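Local coordinates for protein LysR family transcriptional regulator (Vibrio vulnificus, PDB 5B7H) that probably regulates transcription as a DNA-binding LysR-type factor of the OxyR group, seen here as its regulatory domain without the DNA-binding part, at residues N56-L61 with L69-P74. The protein carries 1 engineered substitution. Numbering follows the deposited sequence.
Sequences NLLTAL and LILALP
Leu69 turns its CG anti to its own carbonyl carbon (chi1 -47°), which points the isobutyl group at Leu57, Leu58 and Leu61 of the helix. Leu61 has the other setting, with CG anti to the backbone N (chi1 -178°), and this puts its CD2 against Leu69 CD1, at 3.8 Å. The same Leu69 CD1 meets Leu58 CD2, also at 3.8 Å. Leu58 lies roughly perpendicular to Leu69. Both methyls of Leu69 rest against Leu57 CB, with Leu69 CD2 3.9 Å from it. They also lie near the carbonyl oxygen of Leu57, with Leu69 CD1 3.8 Å from Leu57 O. That oxygen accepts the helical bond from Leu61 N, at 2.8 Å, so the methyls are van der Waals neighbours of a bonded carbonyl. No hydrogen bond joins the two segments, and all five touching leucines are buried.

Helix 54-62 lies against one face of the sheet and leads into strand 68-73. The two run roughly antiparallel, at 149° between the short segments. This belongs to the alpha/beta fold of the LysR substrate-binding domain, which resembles periplasmic binding proteins. Strand 68-73 lies between strands 16-22 and 180-198.

Two residues on from Leu69, Leu71 also points toward the helix, while Ile70 between them points away. Here Leu57 and Leu71 run alongside each other, pointing opposite ways, with Leu57 CD1 3.9 Å from Leu71 CD2. Leu58 CD2 reaches Leu71 CD1 more loosely, at 4.3 Å. Val197 of strand 180-198 touches both Leu61 and Leu71. Ile70 packs on the other face, against Leu30, Leu31 and Leu34 of helix 27-41.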
loop_
_atom_site.group_PDB
_atom_site.type_symbol
_atom_site.label_atom_id
_atom_site.label_comp_id
_atom_site.label_asym_id
_atom_site.label_seq_id
_atom_site.Cartn_x
_atom_site.Cartn_y
_atom_site.Cartn_z
ATOM N N ASN A 56 -6.245 -5.330 -14.651
ATOM C CA ASN A 56 -5.069 -4.768 -15.307
ATOM C C ASN A 56 -3.933 -5.786 -15.378
ATOM O O ASN A 56 -3.177 -5.848 -16.371
ATOM C CB ASN A 56 -4.620 -3.494 -14.575
ATOM C CG ASN A 56 -5.559 -2.310 -14.840
ATOM O OD1 ASN A 56 -6.309 -2.317 -15.815
ATOM N ND2 ASN A 56 -5.534 -1.304 -13.953
ATOM N N LEU A 57 -3.781 -6.588 -14.317
ATOM C CA LEU A 57 -2.720 -7.593 -14.347
ATOM C C LEU A 57 -3.001 -8.641 -15.408
ATOM O O LEU A 57 -2.071 -9.102 -16.085
ATOM C CB LEU A 57 -2.587 -8.287 -12.988
ATOM C CG LEU A 57 -2.049 -7.423 -11.835
ATOM C CD1 LEU A 57 -2.100 -8.219 -10.523
ATOM C CD2 LEU A 57 -0.624 -6.973 -12.172
ATOM N N LEU A 58 -4.263 -9.057 -15.531
ATOM C CA LEU A 58 -4.594 -10.064 -16.548
ATOM C C LEU A 58 -4.320 -9.534 -17.967
ATOM O O LEU A 58 -3.819 -10.270 -18.837
ATOM C CB LEU A 58 -6.057 -10.534 -16.369
ATOM C CG LEU A 58 -6.196 -11.530 -15.187
ATOM C CD1 LEU A 58 -7.692 -11.630 -14.833
ATOM C CD2 LEU A 58 -5.595 -12.912 -15.541
ATOM N N THR A 59 -4.651 -8.264 -18.236
ATOM C CA THR A 59 -4.328 -7.696 -19.548
ATOM C C THR A 59 -2.818 -7.702 -19.797
ATOM O O THR A 59 -2.354 -8.131 -20.865
ATOM C CB THR A 59 -4.859 -6.279 -19.572
ATOM O OG1 THR A 59 -6.285 -6.317 -19.354
ATOM C CG2 THR A 59 -4.520 -5.600 -20.908
ATOM N N ALA A 60 -2.031 -7.309 -18.782
ATOM C CA ALA A 60 -0.588 -7.329 -18.954
ATOM C C ALA A 60 -0.069 -8.746 -19.169
ATOM O O ALA A 60 0.822 -8.967 -20.010
ATOM C CB ALA A 60 0.061 -6.736 -17.702
ATOM N N LEU A 61 -0.659 -9.735 -18.468
ATOM C CA LEU A 61 -0.245 -11.106 -18.676
ATOM C C LEU A 61 -0.578 -11.574 -20.089
ATOM O O LEU A 61 0.265 -12.203 -20.744
ATOM C CB LEU A 61 -0.954 -12.001 -17.649
ATOM C CG LEU A 61 -0.577 -13.492 -17.728
ATOM C CD1 LEU A 61 0.916 -13.758 -17.405
ATOM C CD2 LEU A 61 -1.569 -14.338 -16.871
ATOM N N LEU A 69 1.433 -14.134 -12.474
ATOM C CA LEU A 69 0.710 -13.335 -11.493
ATOM C C LEU A 69 0.505 -14.155 -10.242
ATOM O O LEU A 69 0.351 -15.380 -10.303
ATOM C CB LEU A 69 -0.701 -12.937 -11.991
ATOM C CG LEU A 69 -0.768 -12.371 -13.431
ATOM C CD1 LEU A 69 -2.250 -12.122 -13.815
ATOM C CD2 LEU A 69 0.094 -11.092 -13.512
ATOM N N ILE A 70 0.452 -13.466 -9.109
ATOM C CA ILE A 70 -0.071 -14.010 -7.862
ATOM C C ILE A 70 -1.367 -13.261 -7.610
ATOM O O ILE A 70 -1.362 -12.022 -7.413
ATOM C CB ILE A 70 0.930 -13.902 -6.699
ATOM C CG1 ILE A 70 2.198 -14.721 -7.000
ATOM C CG2 ILE A 70 0.225 -14.337 -5.418
ATOM C CD1 ILE A 70 3.359 -14.586 -5.888
ATOM N N LEU A 71 -2.469 -14.002 -7.650
ATOM C CA LEU A 71 -3.807 -13.443 -7.530
ATOM C C LEU A 71 -4.531 -14.107 -6.377
ATOM O O LEU A 71 -4.172 -15.192 -5.919
ATOM C CB LEU A 71 -4.633 -13.723 -8.816
ATOM C CG LEU A 71 -4.156 -13.122 -10.155
ATOM C CD1 LEU A 71 -5.160 -13.363 -11.248
ATOM C CD2 LEU A 71 -3.942 -11.625 -9.988
ATOM N N ALA A 72 -5.581 -13.429 -5.913
ATOM C CA ALA A 72 -6.632 -14.096 -5.139
ATOM C C ALA A 72 -7.658 -14.712 -6.094
ATOM O O ALA A 72 -8.088 -14.075 -7.064
ATOM C CB ALA A 72 -7.295 -13.099 -4.178
ATOM N N LEU A 73 -8.001 -15.980 -5.842
ATOM C CA LEU A 73 -8.924 -16.714 -6.692
ATOM C C LEU A 73 -10.173 -17.083 -5.892
ATOM O O LEU A 73 -10.119 -17.198 -4.668
ATOM C CB LEU A 73 -8.236 -17.981 -7.228
ATOM C CG LEU A 73 -7.022 -17.725 -8.143
ATOM C CD1 LEU A 73 -6.512 -19.133 -8.584
ATOM C CD2 LEU A 73 -7.297 -16.858 -9.374
ATOM N N PRO A 74 -11.323 -17.282 -6.549
ATOM C CA PRO A 74 -11.520 -17.251 -7.987
ATOM C C PRO A 74 -11.782 -15.868 -8.519
ATOM O O PRO A 74 -12.476 -15.006 -7.891
ATOM C CB PRO A 74 -12.777 -18.111 -8.173
ATOM C CG PRO A 74 -13.589 -17.845 -6.917
ATOM C CD PRO A 74 -12.558 -17.654 -5.806
#